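Local coordinates for initiator protein NS1 (Murine minute virus, PDB 4R94), which nicks and unwinds viral DNA to initiate and direct parvoviral replication, its N-terminal nickase domain binding the origin and nicking it with the help of a divalent metal, at residues A[8-13]-A[246-251]; A[51-56]-A[94-99]; A[78-83]-A[218-223]; A[100-105]-A[143-148]. All coordinates share one frame; numbering follows the deposited sequence.

Contact 1 (A[8-13]-A[246-251])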
# COMPACT_ATOMS: atom_id res chain seq x y z
N ASP A 8 -23.64 -10.64 4.08
CA ASP A 8 -23.68 -9.27 4.58
C ASP A 8 -22.35 -8.58 4.31
O ASP A 8 -22.31 -7.37 4.08
CB ASP A 8 -23.99 -9.23 6.08
CG ASP A 8 -25.28 -9.94 6.42
OD1 ASP A 8 -26.00 -10.37 5.49
OD2 ASP A 8 -25.58 -10.05 7.63
N GLU A 9 -21.27 -9.35 4.35
CA GLU A 9 -19.93 -8.83 4.14
C GLU A 9 -19.77 -8.29 2.71
O GLU A 9 -19.22 -7.21 2.51
CB GLU A 9 -18.88 -9.90 4.42
CG GLU A 9 -18.74 -10.26 5.91
CD GLU A 9 -19.89 -11.11 6.46
OE1 GLU A 9 -20.51 -11.87 5.69
OE2 GLU A 9 -20.15 -11.03 7.69
N VAL A 10 -20.25 -9.05 1.74
CA VAL A 10 -20.18 -8.64 0.34
C VAL A 10 -21.12 -7.46 0.09
O VAL A 10 -20.73 -6.46 -0.51
CB VAL A 10 -20.51 -9.81 -0.60
CG1 VAL A 10 -20.79 -9.33 -2.02
CG2 VAL A 10 -19.38 -10.84 -0.58
N LEU A 11 -22.35 -7.57 0.59
CA LEU A 11 -23.30 -6.46 0.48
C LEU A 11 -22.77 -5.21 1.16
O LEU A 11 -22.85 -4.11 0.60
CB LEU A 11 -24.65 -6.85 1.08
CG LEU A 11 -25.47 -7.90 0.34
CD1 LEU A 11 -26.72 -8.24 1.13
CD2 LEU A 11 -25.84 -7.39 -1.04
N GLY A 12 -22.21 -5.37 2.36
CA GLY A 12 -21.69 -4.25 3.12
C GLY A 12 -20.55 -3.54 2.42
O GLY A 12 -20.50 -2.31 2.39
N ALA A 13 -19.63 -4.31 1.86
CA ALA A 13 -18.50 -3.74 1.13
C ALA A 13 -18.98 -2.98 -0.12
O ALA A 13 -18.53 -1.86 -0.39
CB ALA A 13 -17.50 -4.83 0.75
N HIS A 246 -14.68 -10.22 -6.60
CA HIS A 246 -15.30 -10.15 -7.93
C HIS A 246 -16.81 -10.01 -7.83
O HIS A 246 -17.42 -9.30 -8.63
CB HIS A 246 -14.91 -11.38 -8.75
CG HIS A 246 -13.45 -11.48 -9.03
ND1 HIS A 246 -12.68 -10.39 -9.37
CD2 HIS A 246 -12.60 -12.54 -8.98
CE1 HIS A 246 -11.43 -10.77 -9.54
NE2 HIS A 246 -11.35 -12.07 -9.31
N LEU A 247 -17.43 -10.67 -6.85
CA LEU A 247 -18.85 -10.43 -6.59
C LEU A 247 -19.14 -8.96 -6.24
O LEU A 247 -20.13 -8.39 -6.70
CB LEU A 247 -19.38 -11.33 -5.47
CG LEU A 247 -19.62 -12.81 -5.73
CD1 LEU A 247 -20.28 -13.42 -4.50
CD2 LEU A 247 -20.49 -13.00 -6.96
N VAL A 248 -18.29 -8.34 -5.43
CA VAL A 248 -18.45 -6.92 -5.14
C VAL A 248 -18.44 -6.05 -6.40
O VAL A 248 -19.27 -5.16 -6.55
CB VAL A 248 -17.35 -6.42 -4.16
CG1 VAL A 248 -17.42 -4.90 -4.03
CG2 VAL A 248 -17.54 -7.08 -2.81
N SER A 249 -17.50 -6.30 -7.30
CA SER A 249 -17.44 -5.57 -8.56
C SER A 249 -18.73 -5.75 -9.34
O SER A 249 -19.27 -4.78 -9.87
CB SER A 249 -16.26 -6.03 -9.41
OG SER A 249 -15.04 -5.78 -8.73
N LYS A 250 -19.22 -6.98 -9.38
CA LYS A 250 -20.43 -7.32 -10.14
C LYS A 250 -21.64 -6.58 -9.58
O LYS A 250 -22.44 -6.00 -10.34
CB LYS A 250 -20.65 -8.83 -10.13
CG LYS A 250 -21.90 -9.30 -10.86
CD LYS A 250 -22.11 -10.80 -10.64
CE LYS A 250 -23.37 -11.29 -11.35
NZ LYS A 250 -23.28 -11.09 -12.82
N LEU A 251 -21.78 -6.59 -8.26
CA LEU A 251 -22.90 -5.91 -7.60
C LEU A 251 -22.78 -4.39 -7.70
O LEU A 251 -23.78 -3.67 -7.72
CB LEU A 251 -22.99 -6.32 -6.13
CG LEU A 251 -23.45 -7.76 -5.88
CD1 LEU A 251 -23.42 -8.09 -4.39
CD2 LEU A 251 -24.85 -7.96 -6.44
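Leu247 is the first residue of 246-251 to meet helix 8-13, and it does so through the base of its side chain, with CB 4.2 Å from CG1 of Val10. Val248 follows as the residue whose CA comes nearest, 6.0 Å from the CA of Val10. Here the two valine side chains run antiparallel alongside each other, and CG2 of Val248 reaches CG1 of Val10 at 4.0 Å. The same methyl stands 4.2 Å from CB of Ala13, one turn further along, so that a single branch spans both residues. With CG1 of Val248 anti to the backbone N (chi1 172°), CG2 is the branch left beside the N and facing helix 8-13. A turn later Leu251 crosses Val10 at about a right angle and brings CD1 to 3.8 Å from CG1 of Val10. That methyl also meets CD2 of Leu11 at 4.2 Å, at the more exposed margin. Val10 CG1 is thus shared by three residues of the partner helix, and no hydrogen bond joins the segments. Thr14 and Leu17 of helix 8-19 also touch Val248, while Leu212 and Leu240 pack on it from loops. The axes of 8-13 and 246-251 are 9.3 Å apart at 50°. This is oblique helix-helix packing of aliphatic side chains, which joins the N-terminal helix of the nickase domain to its C-terminal helix 242-252.

Contact 2 (A[51-56]-A[94-99])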
# COMPACT_ATOMS: atom_id res chain seq x y z
N LEU A 51 9.92 -4.09 14.26
CA LEU A 51 10.23 -3.04 15.21
C LEU A 51 9.20 -3.03 16.34
O LEU A 51 8.00 -3.11 16.11
CB LEU A 51 10.28 -1.70 14.50
CG LEU A 51 11.29 -1.73 13.33
CD1 LEU A 51 11.17 -0.45 12.50
CD2 LEU A 51 12.73 -1.93 13.83
N GLN A 52 9.70 -2.94 17.57
CA GLN A 52 8.88 -3.18 18.75
C GLN A 52 8.08 -1.97 19.20
O GLN A 52 7.78 -1.82 20.39
CB GLN A 52 9.76 -3.67 19.89
CG GLN A 52 10.33 -5.05 19.63
CD GLN A 52 9.23 -6.05 19.33
OE1 GLN A 52 8.41 -6.36 20.19
NE2 GLN A 52 9.20 -6.54 18.10
N GLU A 53 7.76 -1.10 18.25
CA GLU A 53 6.90 0.04 18.50
C GLU A 53 5.46 -0.46 18.58
O GLU A 53 5.03 -1.25 17.75
CB GLU A 53 7.07 1.08 17.39
CG GLU A 53 6.60 2.48 17.74
CD GLU A 53 5.11 2.65 17.54
OE1 GLU A 53 4.61 2.22 16.49
OE2 GLU A 53 4.45 3.22 18.44
N ASP A 54 4.72 -0.03 19.60
CA ASP A 54 3.40 -0.60 19.87
C ASP A 54 2.43 -0.49 18.69
O ASP A 54 1.77 -1.47 18.35
CB ASP A 54 2.76 0.06 21.10
CG ASP A 54 3.29 -0.52 22.40
OD1 ASP A 54 3.84 -1.64 22.38
OD2 ASP A 54 3.15 0.16 23.45
N GLU A 55 2.33 0.70 18.10
CA GLU A 55 1.40 0.92 16.98
C GLU A 55 1.77 0.05 15.79
O GLU A 55 0.91 -0.55 15.16
CB GLU A 55 1.37 2.38 16.56
CG GLU A 55 0.40 2.65 15.39
CD GLU A 55 0.29 4.12 15.02
OE1 GLU A 55 1.13 4.92 15.47
OE2 GLU A 55 -0.65 4.47 14.27
N LEU A 56 3.06 -0.01 15.48
CA LEU A 56 3.57 -0.84 14.40
C LEU A 56 3.23 -2.31 14.61
O LEU A 56 2.78 -3.00 13.69
CB LEU A 56 5.08 -0.66 14.28
CG LEU A 56 5.73 -0.70 12.92
CD1 LEU A 56 4.98 0.17 11.88
CD2 LEU A 56 7.17 -0.24 13.08
N VAL A 94 3.73 1.23 5.72
CA VAL A 94 2.96 2.12 4.86
C VAL A 94 1.92 2.88 5.69
O VAL A 94 1.83 4.12 5.62
CB VAL A 94 2.27 1.34 3.73
CG1 VAL A 94 1.29 2.25 2.98
CG2 VAL A 94 3.34 0.81 2.76
N LYS A 95 1.16 2.14 6.49
CA LYS A 95 0.12 2.76 7.30
C LYS A 95 0.70 3.69 8.35
O LYS A 95 0.13 4.76 8.58
CB LYS A 95 -0.77 1.69 7.92
CG LYS A 95 -1.61 1.03 6.85
CD LYS A 95 -2.39 -0.16 7.32
CE LYS A 95 -3.24 -0.68 6.15
NZ LYS A 95 -4.00 -1.90 6.54
N LYS A 96 1.83 3.32 8.95
CA LYS A 96 2.51 4.22 9.88
C LYS A 96 2.81 5.56 9.20
O LYS A 96 2.59 6.61 9.79
CB LYS A 96 3.81 3.61 10.42
CG LYS A 96 4.47 4.45 11.50
CD LYS A 96 3.69 4.33 12.79
CE LYS A 96 4.40 5.07 13.93
NZ LYS A 96 3.70 4.86 15.21
N CYS A 97 3.27 5.50 7.95
CA CYS A 97 3.60 6.73 7.22
C CYS A 97 2.37 7.59 7.01
O CYS A 97 2.40 8.81 7.21
CB CYS A 97 4.23 6.41 5.86
SG CYS A 97 5.86 5.70 6.01
N LEU A 98 1.28 6.96 6.58
CA LEU A 98 0.03 7.66 6.34
C LEU A 98 -0.42 8.32 7.64
O LEU A 98 -0.80 9.49 7.65
CB LEU A 98 -1.05 6.71 5.84
CG LEU A 98 -0.79 6.00 4.51
CD1 LEU A 98 -1.89 4.96 4.30
CD2 LEU A 98 -0.72 7.00 3.36
N PHE A 99 -0.40 7.56 8.73
CA PHE A 99 -0.90 8.07 10.01
C PHE A 99 -0.01 9.21 10.55
O PHE A 99 -0.52 10.15 11.14
CB PHE A 99 -1.02 6.94 11.03
CG PHE A 99 -2.02 5.88 10.64
CD1 PHE A 99 -2.98 6.13 9.67
CD2 PHE A 99 -2.00 4.64 11.25
CE1 PHE A 99 -3.89 5.15 9.32
CE2 PHE A 99 -2.91 3.66 10.90
CZ PHE A 99 -3.85 3.92 9.94
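Lys96 leaves its helix with CG anti to the backbone N (chi1 -174°) and bends at chi2, a path that carries NZ between the carboxylates of Glu53 and Glu55. Glu55 has a fully extended chain (chi1 180°) that crosses the lysine obliquely, whereas Glu53 is folded at chi2 and approaches from the opposite direction. The shorter salt bridge runs from Lys96 NZ to Glu55 OE1 at 2.6 Å, the ammonium standing above the carboxylate plane. A weak hydrogen bond, also part of a salt bridge, links Lys96 NZ to Glu53 OE1 at 3.1 Å. That same OE1 accepts from Leu56 N at 2.9 Å, so it serves the lysine and the first turn of helix 54-70 at once; Glu53 OE2 takes a weak bond from Glu55 N. The positive charge of Lys96 probably steadies the two acidic groups beside each other. The other oxygen of Glu55, OE2, lies 3.3 Å from CD2 of Phe99, at the ring edge and near its plane, with carboxylate and ring only 12° apart in tilt. Nearer the backbone of Lys96, Leu56 CD1 packs on its CB at 3.9 Å, and Trp156 of helix 142-160 touches both side chains. Here a side-chain N-cap, Glu53 before helix 54-70, is merged with an interhelical salt-bridge network at the surface of the nickase domain.

Contact 3 (A[78-83]-A[218-223])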
# COMPACT_ATOMS: atom_id res chain seq x y z
N THR A 78 0.83 -21.50 -1.73
CA THR A 78 2.25 -21.80 -1.57
C THR A 78 3.12 -20.54 -1.66
O THR A 78 4.24 -20.60 -2.15
CB THR A 78 2.75 -22.81 -2.63
OG1 THR A 78 2.42 -22.34 -3.94
CG2 THR A 78 2.12 -24.18 -2.40
N VAL A 79 2.60 -19.41 -1.20
CA VAL A 79 3.42 -18.20 -1.14
C VAL A 79 4.52 -18.38 -0.10
O VAL A 79 4.24 -18.84 1.01
CB VAL A 79 2.58 -16.95 -0.80
CG1 VAL A 79 3.46 -15.72 -0.70
CG2 VAL A 79 1.48 -16.74 -1.84
N ASP A 80 5.75 -18.01 -0.45
CA ASP A 80 6.89 -18.10 0.48
C ASP A 80 6.59 -17.43 1.81
O ASP A 80 5.95 -16.37 1.87
CB ASP A 80 8.15 -17.46 -0.12
CG ASP A 80 8.78 -18.28 -1.23
OD1 ASP A 80 8.36 -19.45 -1.42
OD2 ASP A 80 9.69 -17.76 -1.91
N GLU A 81 7.05 -18.03 2.89
CA GLU A 81 6.88 -17.46 4.21
C GLU A 81 7.58 -16.11 4.33
O GLU A 81 7.03 -15.19 4.96
CB GLU A 81 7.41 -18.42 5.28
CG GLU A 81 6.58 -19.68 5.37
CD GLU A 81 5.11 -19.39 5.58
OE1 GLU A 81 4.79 -18.58 6.49
OE2 GLU A 81 4.27 -19.94 4.84
N MET A 82 8.76 -15.98 3.73
CA MET A 82 9.52 -14.73 3.79
C MET A 82 8.75 -13.61 3.09
O MET A 82 8.78 -12.46 3.52
CB MET A 82 10.90 -14.88 3.15
CG MET A 82 11.70 -13.57 3.08
SD MET A 82 13.45 -13.75 2.64
CE MET A 82 14.01 -14.84 3.94
N THR A 83 8.07 -13.97 2.01
CA THR A 83 7.32 -13.00 1.22
C THR A 83 6.13 -12.48 2.01
O THR A 83 5.91 -11.26 2.10
CB THR A 83 6.89 -13.63 -0.10
OG1 THR A 83 8.04 -13.80 -0.94
CG2 THR A 83 5.87 -12.75 -0.83
N SER A 218 -0.96 -16.69 -5.21
CA SER A 218 -1.05 -17.92 -4.43
C SER A 218 0.21 -18.77 -4.51
O SER A 218 0.28 -19.86 -3.95
CB SER A 218 -2.25 -18.75 -4.90
OG SER A 218 -2.15 -18.97 -6.29
N THR A 219 1.21 -18.25 -5.22
CA THR A 219 2.44 -19.00 -5.48
C THR A 219 3.67 -18.12 -5.31
O THR A 219 3.58 -16.90 -5.33
CB THR A 219 2.45 -19.57 -6.92
OG1 THR A 219 2.47 -18.49 -7.86
CG2 THR A 219 1.23 -20.44 -7.19
N SER A 220 4.82 -18.76 -5.15
CA SER A 220 6.09 -18.08 -5.32
C SER A 220 6.85 -18.79 -6.45
O SER A 220 7.01 -20.01 -6.40
CB SER A 220 6.90 -18.07 -4.03
OG SER A 220 6.32 -17.18 -3.08
N PRO A 221 7.29 -18.05 -7.47
CA PRO A 221 7.18 -16.59 -7.66
C PRO A 221 5.75 -16.15 -7.92
O PRO A 221 4.98 -16.90 -8.52
CB PRO A 221 8.06 -16.33 -8.89
CG PRO A 221 8.83 -17.60 -9.13
CD PRO A 221 7.95 -18.69 -8.62
N PRO A 222 5.40 -14.94 -7.46
CA PRO A 222 4.05 -14.39 -7.62
C PRO A 222 3.64 -14.27 -9.08
O PRO A 222 4.48 -14.01 -9.94
CB PRO A 222 4.14 -13.00 -6.99
CG PRO A 222 5.36 -13.03 -6.14
CD PRO A 222 6.30 -13.98 -6.80
N ARG A 223 2.35 -14.45 -9.34
CA ARG A 223 1.80 -14.21 -10.67
C ARG A 223 1.94 -12.73 -11.01
O ARG A 223 1.63 -11.87 -10.18
CB ARG A 223 0.34 -14.63 -10.74
CG ARG A 223 -0.30 -14.36 -12.08
CD ARG A 223 -1.80 -14.53 -12.03
NE ARG A 223 -2.41 -14.12 -13.30
CZ ARG A 223 -2.67 -12.85 -13.62
NH1 ARG A 223 -2.38 -11.87 -12.76
NH2 ARG A 223 -3.21 -12.57 -14.79
O HOH W 1 4.56 -21.80 -5.36
O HOH W 2 7.73 -14.79 -3.60
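A helix start docked against an irregular loop defines this contact: Thr78 to Asp80 lead into helix 81-104 and run beside the loop between helix 203-211 and strand 227-232. The link begins in the backbone, where Thr78 N donates to Ser218 O at 2.8 Å in a nearly straight bond (166°). A water bridges the same region, hydrogen-bonded to Thr78 OG1 at 2.6 Å and accepting from Ser220 N. Val79 then inserts its CG2 methyl against the Ser218-Thr219 peptide, 3.6 Å from Ser218 C. Ser220 carries a second clear hydrogen bond. With OG anti to its carbonyl carbon (chi1 -71°), the hydroxyl oxygen accepts from Asp80 N at 2.8 Å, again almost linearly at 174°. A second water, 2.8 Å from Ser220 OG, also hydrogen-bonds Thr83 OG1, extending the polar chain into the helix. The carboxylate of Asp80 lies alongside Ser220 CB, its OD1 3.3 Å away. The Ser220-Pro221 peptide bond is cis, and Phe228 of strand 227-232 touches both Thr83 and Pro222. Backbone, hydroxyl and water bonds therefore join two irregular pieces of chain, the loop being hydrogen-bonded to the residues preceding helix 81-104, where Asp80 holds the N-cap position without a side-chain capping bond.

Contact 4 (A[100-105]-A[143-148])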
# COMPACT_ATOMS: atom_id res chain seq x y z
N GLU A 100 1.30 9.12 10.32
CA GLU A 100 2.20 10.18 10.72
C GLU A 100 1.88 11.48 10.00
O GLU A 100 1.90 12.55 10.62
CB GLU A 100 3.66 9.78 10.48
CG GLU A 100 4.13 8.72 11.46
CD GLU A 100 5.55 8.23 11.25
OE1 GLU A 100 5.96 8.03 10.09
OE2 GLU A 100 6.26 8.04 12.27
N VAL A 101 1.56 11.40 8.70
CA VAL A 101 1.24 12.62 7.98
C VAL A 101 -0.13 13.15 8.40
O VAL A 101 -0.31 14.36 8.54
CB VAL A 101 1.31 12.40 6.46
CG1 VAL A 101 0.94 13.68 5.71
CG2 VAL A 101 2.74 11.98 6.11
N LEU A 102 -1.09 12.25 8.64
CA LEU A 102 -2.39 12.68 9.17
C LEU A 102 -2.21 13.47 10.48
O LEU A 102 -2.86 14.50 10.68
CB LEU A 102 -3.31 11.49 9.40
CG LEU A 102 -3.85 10.78 8.15
CD1 LEU A 102 -4.65 9.56 8.58
CD2 LEU A 102 -4.70 11.72 7.33
N ASN A 103 -1.34 12.97 11.35
CA ASN A 103 -1.06 13.67 12.61
C ASN A 103 -0.53 15.07 12.36
O ASN A 103 -0.94 16.04 13.01
CB ASN A 103 -0.07 12.89 13.47
CG ASN A 103 -0.71 11.75 14.23
OD1 ASN A 103 -1.93 11.73 14.43
ND2 ASN A 103 0.10 10.79 14.67
N THR A 104 0.39 15.19 11.40
CA THR A 104 0.97 16.48 11.06
C THR A 104 -0.11 17.49 10.71
O THR A 104 -0.02 18.66 11.08
CB THR A 104 1.96 16.34 9.88
OG1 THR A 104 3.12 15.64 10.35
CG2 THR A 104 2.39 17.70 9.35
N LYS A 105 -1.15 17.02 10.04
CA LYS A 105 -2.25 17.87 9.60
C LYS A 105 -3.42 17.91 10.58
O LYS A 105 -4.44 18.53 10.28
CB LYS A 105 -2.75 17.40 8.23
CG LYS A 105 -1.77 17.64 7.08
CD LYS A 105 -1.35 19.10 7.05
CE LYS A 105 -1.06 19.58 5.64
NZ LYS A 105 -2.30 20.08 4.97
N LYS A 143 1.43 17.23 -3.95
CA LYS A 143 2.89 17.25 -3.97
C LYS A 143 3.50 17.22 -2.58
O LYS A 143 4.47 16.50 -2.34
CB LYS A 143 3.39 18.48 -4.72
CG LYS A 143 3.19 18.40 -6.23
CD LYS A 143 3.17 19.80 -6.83
CE LYS A 143 3.59 19.78 -8.28
NZ LYS A 143 5.05 19.48 -8.41
N TRP A 144 2.95 18.03 -1.68
CA TRP A 144 3.38 18.04 -0.29
C TRP A 144 3.18 16.68 0.36
O TRP A 144 4.07 16.20 1.08
CB TRP A 144 2.62 19.11 0.50
CG TRP A 144 3.01 19.23 1.95
CD1 TRP A 144 3.96 20.06 2.48
CD2 TRP A 144 2.45 18.51 3.06
NE1 TRP A 144 4.03 19.89 3.84
CE2 TRP A 144 3.11 18.95 4.22
CE3 TRP A 144 1.46 17.53 3.17
CZ2 TRP A 144 2.81 18.45 5.48
CZ3 TRP A 144 1.16 17.03 4.43
CH2 TRP A 144 1.84 17.49 5.57
N TRP A 145 2.04 16.06 0.09
CA TRP A 145 1.74 14.75 0.67
C TRP A 145 2.76 13.72 0.18
O TRP A 145 3.29 12.95 0.99
CB TRP A 145 0.31 14.30 0.33
CG TRP A 145 -0.66 14.56 1.45
CD1 TRP A 145 -1.35 15.72 1.69
CD2 TRP A 145 -1.03 13.66 2.50
NE1 TRP A 145 -2.13 15.58 2.81
CE2 TRP A 145 -1.95 14.32 3.33
CE3 TRP A 145 -0.68 12.33 2.80
CZ2 TRP A 145 -2.52 13.72 4.46
CZ3 TRP A 145 -1.24 11.73 3.92
CH2 TRP A 145 -2.15 12.43 4.73
N ARG A 146 3.05 13.72 -1.12
CA ARG A 146 4.03 12.77 -1.64
C ARG A 146 5.39 12.96 -0.99
O ARG A 146 6.06 12.00 -0.63
CB ARG A 146 4.18 12.87 -3.16
CG ARG A 146 4.98 11.71 -3.77
CD ARG A 146 5.87 12.15 -4.95
NE ARG A 146 6.94 13.04 -4.49
CZ ARG A 146 8.05 12.63 -3.88
NH1 ARG A 146 8.25 11.34 -3.65
NH2 ARG A 146 8.97 13.52 -3.49
N ARG A 147 5.81 14.21 -0.84
CA ARG A 147 7.11 14.48 -0.23
C ARG A 147 7.18 14.02 1.22
O ARG A 147 8.15 13.37 1.62
CB ARG A 147 7.44 15.97 -0.32
CG ARG A 147 8.79 16.30 0.30
CD ARG A 147 9.24 17.70 -0.07
NE ARG A 147 8.21 18.70 0.25
CZ ARG A 147 8.03 19.22 1.45
NH1 ARG A 147 8.81 18.86 2.46
NH2 ARG A 147 7.07 20.12 1.65
N GLN A 148 6.16 14.34 2.01
CA GLN A 148 6.12 13.97 3.42
C GLN A 148 6.10 12.46 3.58
O GLN A 148 6.82 11.89 4.41
CB GLN A 148 4.91 14.58 4.11
CG GLN A 148 4.98 16.09 4.19
CD GLN A 148 6.15 16.55 5.02
OE1 GLN A 148 6.42 15.99 6.08
NE2 GLN A 148 6.85 17.57 4.55
O HOH W 3 4.96 15.66 8.48
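Val101 lies at the centre of this helix-helix contact, its CG1 methyl set over the six-membered ring of Trp145. That methyl is 3.4 Å from the ring centroid and only 9° off the normal, a CH-pi contact with the methyl almost squarely above the face. The placement follows from CG1 being anti to the backbone N (chi1 179°), which sends this branch across while CG2 turns to Gln148 CB at 3.9 Å. CG1 also touches Trp144 CZ3 at 3.6 Å, the two atoms sharing one face of Trp145. Leu102 comes to the edge of Trp145 instead, CD2 lying 3.7 Å from CH2. Phe137 and Phe26 meet the Trp145 ring from elsewhere in the fold. Further on, Thr104 places CG2 at the edge of Trp144, 3.8 Å from its CH2, and its OG1 shares a water with Gln148 OE1. Lys105 ends the walk with a chain folded over one face of Trp144: CE makes a CH-pi contact, and NZ stands 5.0 Å from the centroid of the six-membered ring in a cation-pi interaction. Gln148 CG covers the opposite face, so the indole is sandwiched between the methylene groups of Lys105 and Gln148. The axes of 100-104 and 143-148 are 10.9 Å apart at 128°. Helices 81-104 and 142-160 thus meet in a tryptophan-rich interhelical packing of the nickase domain that is hydrophobic inside and cation-pi at its rim.

Overall arrangement
Three of the four contacts draw on helix 81-104 and show how one long helix changes its chemistry along its length. Its start, in contact 3, is tied to a loop by backbone, hydroxyl and water-mediated bonds; its middle, in contact 2, meets the start of helix 54-70 mainly through charges; its end, in contact 4, packs aromatic and aliphatic groups against helix 142-160. Contacts 2 and 4 adjoin in sequence, with centres about 15 Å apart, whereas contacts 3 and 4 lie on opposite sides of the chain's centre. Contact 1 shares none of these helices and is purely apolar. Contacts 1, 3 and 4 are partly buried, while contact 2 is a surface contact.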